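Local coordinates for BH1408 protein (Bacillus halodurans, PDB 4E0A) that probably transfers acetyl groups to amine substrates as an N-acetyltransferase of the GNAT family, its actual substrate being unidentified, at residues 134-137 / 138-142; 106-109 / 110-113. The protein carries 1 engineered substitution. All coordinates share one frame; numbering follows the deposited sequence.

Interaction 1 of 2, residues 134-137 / 138-142; sequences DRAK and AFYHS
Ala136 and Tyr140 meet one helical turn apart through both backbone and side chain. Tyr140 N donates to Ala136 O at 2.9 Å in an almost straight bond, N-H...O 174°. The same oxygen also lies obliquely against the tyrosine ring, with CD2 3.1 Å from Ala136 O, because chi1 of -68° sets CG anti to the carbonyl carbon and beside the backbone N of Tyr140. Ala136 CB reaches the far end of that ring edge, 4.2 Å from Tyr140 CE2. Lys137 O is engaged comparably: His141 N donates to it at 2.8 Å, while the imidazole turns one face over it. Asp134 O and Arg135 O accept the amides of Ala138 and Phe139, the latter bond being more bent at 149°. This is helix 134-142 of the GNAT fold, laid on strand 124-130 through Val129 and Leu127. Upstream, Ala136 N is satisfied by Asn133 OD1. Ser142 OG donates back to Phe139 O at 2.8 Å. Lys137 NZ is held by Asp131 O, and its salt bridge to Asp134 OD1 is long at 4.0 Å. Phe139 CD2 stands 3.6 Å above the centre of one face of the Tyr140 ring. A serine in place of Tyr140 would probably leave Phe139 CD2 and Ala136 CB facing a gap and remove packing on Met152 of the second subunit.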
loop_
_atom_site.group_PDB
_atom_site.type_symbol
_atom_site.label_atom_id
_atom_site.label_comp_id
_atom_site.label_asym_id
_atom_site.label_seq_id
_atom_site.Cartn_x
_atom_site.Cartn_y
_atom_site.Cartn_z
ATOM N N ASP A 134 -16.033 4.239 3.816
ATOM C CA ASP A 134 -16.942 3.125 4.048
ATOM C C ASP A 134 -17.760 2.812 2.807
ATOM O O ASP A 134 -18.010 1.649 2.492
ATOM C CB ASP A 134 -17.875 3.437 5.212
ATOM C CG ASP A 134 -17.272 3.070 6.557
ATOM O OD1 ASP A 134 -16.374 2.206 6.596
ATOM O OD2 ASP A 134 -17.707 3.634 7.578
ATOM N N ARG A 135 -18.158 3.854 2.086
ATOM C CA ARG A 135 -18.960 3.658 0.891
ATOM C C ARG A 135 -18.215 2.809 -0.147
ATOM O O ARG A 135 -18.772 1.848 -0.693
ATOM C CB ARG A 135 -19.412 5.003 0.312
ATOM C CG ARG A 135 -20.379 4.864 -0.844
ATOM C CD ARG A 135 -20.508 6.168 -1.614
ATOM N NE ARG A 135 -19.212 6.622 -2.114
ATOM C CZ ARG A 135 -18.600 6.119 -3.183
ATOM N NH1 ARG A 135 -19.164 5.132 -3.873
ATOM N NH2 ARG A 135 -17.417 6.597 -3.562
ATOM N N ALA A 136 -16.942 3.110 -0.378
ATOM C CA ALA A 136 -16.163 2.322 -1.330
ATOM C C ALA A 136 -15.853 0.911 -0.840
ATOM O O ALA A 136 -15.873 -0.050 -1.617
ATOM C CB ALA A 136 -14.877 3.062 -1.708
ATOM N N LYS A 137 -15.549 0.765 0.445
ATOM C CA LYS A 137 -15.303 -0.568 0.987
ATOM C C LYS A 137 -16.519 -1.500 0.811
ATOM O O LYS A 137 -16.374 -2.656 0.400
ATOM C CB LYS A 137 -14.863 -0.498 2.454
ATOM C CG LYS A 137 -13.454 0.089 2.629
ATOM C CD LYS A 137 -12.875 -0.171 4.022
ATOM C CE LYS A 137 -13.462 0.753 5.070
ATOM N NZ LYS A 137 -12.759 0.615 6.389
ATOM N N ALA A 138 -17.709 -0.996 1.113
ATOM C CA ALA A 138 -18.929 -1.795 0.970
ATOM C C ALA A 138 -19.149 -2.183 -0.483
ATOM O O ALA A 138 -19.609 -3.273 -0.773
ATOM C CB ALA A 138 -20.127 -1.037 1.498
ATOM N N PHE A 139 -18.828 -1.269 -1.389
ATOM C CA PHE A 139 -19.002 -1.514 -2.819
ATOM C C PHE A 139 -18.040 -2.621 -3.238
ATOM O O PHE A 139 -18.444 -3.608 -3.838
ATOM C CB PHE A 139 -18.742 -0.221 -3.596
ATOM C CG PHE A 139 -18.686 -0.385 -5.090
ATOM C CD1 PHE A 139 -19.847 -0.504 -5.838
ATOM C CD2 PHE A 139 -17.464 -0.373 -5.750
ATOM C CE1 PHE A 139 -19.793 -0.645 -7.221
ATOM C CE2 PHE A 139 -17.394 -0.499 -7.127
ATOM C CZ PHE A 139 -18.562 -0.647 -7.866
ATOM N N TYR A 140 -16.764 -2.463 -2.916
ATOM C CA TYR A 140 -15.789 -3.480 -3.313
ATOM C C TYR A 140 -16.011 -4.824 -2.618
ATOM O O TYR A 140 -15.814 -5.887 -3.223
ATOM C CB TYR A 140 -14.353 -2.955 -3.150
ATOM C CG TYR A 140 -14.069 -1.856 -4.153
ATOM C CD1 TYR A 140 -14.163 -2.112 -5.516
ATOM C CD2 TYR A 140 -13.750 -0.561 -3.747
ATOM C CE1 TYR A 140 -13.938 -1.117 -6.455
ATOM C CE2 TYR A 140 -13.518 0.454 -4.691
ATOM C CZ TYR A 140 -13.620 0.159 -6.037
ATOM O OH TYR A 140 -13.397 1.125 -6.989
ATOM N N HIS A 141 -16.425 -4.788 -1.356
ATOM C CA HIS A 141 -16.777 -6.033 -0.667
ATOM C C HIS A 141 -17.893 -6.751 -1.397
ATOM O O HIS A 141 -17.856 -7.969 -1.562
ATOM C CB HIS A 141 -17.188 -5.769 0.782
ATOM C CG HIS A 141 -16.030 -5.495 1.692
ATOM N ND1 HIS A 141 -16.136 -4.705 2.816
ATOM C CD2 HIS A 141 -14.741 -5.908 1.642
ATOM C CE1 HIS A 141 -14.962 -4.642 3.419
ATOM N NE2 HIS A 141 -14.098 -5.362 2.725
ATOM N N SER A 142 -18.873 -5.981 -1.859
ATOM C CA SER A 142 -20.061 -6.546 -2.495
ATOM C C SER A 142 -19.727 -7.187 -3.835
ATOM O O SER A 142 -20.484 -8.001 -4.346
ATOM C CB SER A 142 -21.124 -5.471 -2.697
ATOM O OG SER A 142 -20.941 -4.825 -3.940
#

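Interaction 2 of 2, residues 106-109 / 110-113; sequences GRLI and FEAI. With ACY (acetic acid), chain D.
The guanidinium of Arg107 is approached at its edge by the Glu111 carboxylate, with OE2 near the guanidinium plane. The two planes stand 77° apart, so this is no side-by-side, two-pronged pairing, and the salt bridge is long: Arg107 NH1 to Glu111 OE2 is 4.0 Å. Closer touch comes from the arginine's stem, where CG lies 3.6 Å from Glu111 OE2. That follows from chi1 of -179°, which carries CG away from the backbone N and alongside the next turn. The other carboxylate oxygen, OE1, rests against Leu108 CD2 at 3.6 Å. The Phe110 ring turns off from the preceding turn, leaving CB as the side-chain atom beside Gly106 O; the ring packs on Leu143, Met145 and Ile91, and on Leu154 of the second subunit. On the sheet-facing side, Ile109 CG2 and Ile113 CD1 meet at 4.1 Å, both side chains also touching Ser70 of strand 65-77. Four backbone bonds join the turns, from Phe110 N to Gly106 O through Ile113 N to Ile109 O. They belong to helix 105-119, the connection of the beta-alpha-beta unit between strands 86-96 and 124-130. At its start, Gly106 N donates to OXT of a bound acetate at 2.9 Å, and Gly102 N holds that ligand too. A beta carbon at Gly106 would come within 3.0 Å of the acetate CH3. Gly106 lies in an R-x-x-G-x-G sequence, the GNAT signature whose backbone amides bind the acetyl-CoA pyrophosphate in relatives. The chemistry is consistent with such an anion site: one backbone N-H from the helix's first turn and one from the loop before it, probably aided by the helix dipole, hold a carboxylate that may mimic a phosphate.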
loop_
_atom_site.group_PDB
_atom_site.type_symbol
_atom_site.label_atom_id
_atom_site.label_comp_id
_atom_site.label_asym_id
_atom_site.label_seq_id
_atom_site.Cartn_x
_atom_site.Cartn_y
_atom_site.Cartn_z
ATOM N N GLY A 106 -21.507 1.569 -11.178
ATOM C CA GLY A 106 -20.204 1.121 -10.715
ATOM C C GLY A 106 -19.947 -0.351 -11.012
ATOM O O GLY A 106 -18.867 -0.742 -11.491
ATOM N N ARG A 107 -20.943 -1.177 -10.731
ATOM C CA ARG A 107 -20.859 -2.605 -11.030
ATOM C C ARG A 107 -20.592 -2.860 -12.509
ATOM O O ARG A 107 -19.785 -3.708 -12.856
ATOM C CB ARG A 107 -22.139 -3.327 -10.600
ATOM C CG ARG A 107 -22.110 -4.816 -10.865
ATOM C CD ARG A 107 -23.342 -5.516 -10.308
ATOM N NE ARG A 107 -23.170 -5.921 -8.911
ATOM C CZ ARG A 107 -22.772 -7.134 -8.526
ATOM N NH1 ARG A 107 -22.495 -8.063 -9.431
ATOM N NH2 ARG A 107 -22.651 -7.420 -7.236
ATOM N N LEU A 108 -21.265 -2.125 -13.388
ATOM C CA LEU A 108 -21.041 -2.314 -14.813
ATOM C C LEU A 108 -19.590 -1.982 -15.191
ATOM O O LEU A 108 -18.962 -2.706 -15.972
ATOM C CB LEU A 108 -22.017 -1.472 -15.638
ATOM C CG LEU A 108 -23.462 -1.980 -15.701
ATOM C CD1 LEU A 108 -24.345 -0.972 -16.394
ATOM C CD2 LEU A 108 -23.532 -3.312 -16.426
ATOM N N ILE A 109 -19.063 -0.893 -14.651
ATOM C CA ILE A 109 -17.657 -0.531 -14.913
ATOM C C ILE A 109 -16.712 -1.614 -14.392
ATOM O O ILE A 109 -15.775 -2.032 -15.082
ATOM C CB ILE A 109 -17.275 0.814 -14.285
ATOM C CG1 ILE A 109 -17.938 1.966 -15.053
ATOM C CG2 ILE A 109 -15.743 0.994 -14.282
ATOM C CD1 ILE A 109 -17.316 2.191 -16.389
ATOM N N PHE A 110 -16.973 -2.088 -13.180
ATOM C CA PHE A 110 -16.135 -3.128 -12.581
ATOM C C PHE A 110 -16.163 -4.427 -13.388
ATOM O O PHE A 110 -15.145 -5.085 -13.554
ATOM C CB PHE A 110 -16.570 -3.416 -11.144
ATOM C CG PHE A 110 -15.538 -4.162 -10.338
ATOM C CD1 PHE A 110 -14.458 -3.483 -9.768
ATOM C CD2 PHE A 110 -15.646 -5.531 -10.145
ATOM C CE1 PHE A 110 -13.504 -4.148 -9.012
ATOM C CE2 PHE A 110 -14.696 -6.214 -9.387
ATOM C CZ PHE A 110 -13.622 -5.526 -8.813
ATOM N N GLU A 111 -17.337 -4.800 -13.882
ATOM C CA GLU A 111 -17.442 -5.959 -14.755
ATOM C C GLU A 111 -16.570 -5.814 -16.003
ATOM O O GLU A 111 -15.931 -6.775 -16.430
ATOM C CB GLU A 111 -18.905 -6.225 -15.111
ATOM C CG GLU A 111 -19.638 -6.898 -13.966
ATOM C CD GLU A 111 -21.140 -6.787 -14.071
ATOM O OE1 GLU A 111 -21.625 -6.007 -14.916
ATOM O OE2 GLU A 111 -21.834 -7.479 -13.296
ATOM N N ALA A 112 -16.529 -4.611 -16.567
ATOM C CA ALA A 112 -15.660 -4.335 -17.705
ATOM C C ALA A 112 -14.193 -4.549 -17.328
ATOM O O ALA A 112 -13.408 -5.086 -18.109
ATOM C CB ALA A 112 -15.874 -2.908 -18.195
ATOM N N ILE A 113 -13.829 -4.140 -16.120
ATOM C CA ILE A 113 -12.451 -4.302 -15.658
ATOM C C ILE A 113 -12.106 -5.784 -15.498
ATOM O O ILE A 113 -11.024 -6.210 -15.889
ATOM C CB ILE A 113 -12.189 -3.505 -14.372
ATOM C CG1 ILE A 113 -12.396 -2.003 -14.646
ATOM C CG2 ILE A 113 -10.779 -3.748 -13.839
ATOM C CD1 ILE A 113 -12.321 -1.142 -13.417
HETATM C C ACY D . -22.883 2.997 -7.827
HETATM O O ACY D . -23.908 3.143 -7.114
HETATM O OXT ACY D . -22.910 2.938 -9.078
HETATM C CH3 ACY D . -21.546 2.886 -7.151
#

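Interaction 2 precedes interaction 1 in the chain, and their centres lie 14 Å apart, yet the two helices touch directly. Phe139 is the main bridge: its CZ packs 3.5 Å from Gly106 C, at the start of helix 105-119. A second aromatic meeting joins Tyr140 CE1 to Phe110 CE1 at 4.0 Å, and each of these rings also packs on the second subunit. The acetate of interaction 2 is common ground, since Phe139 CE1 lies 4.0 Å from the acetate CH3. A phosphate ion sits about 4 Å from the Tyr140 side chain. Both small molecules probably come from the crystallisation liquor, but their positions are consistent with a cofactor or substrate pocket bordered by the two helices.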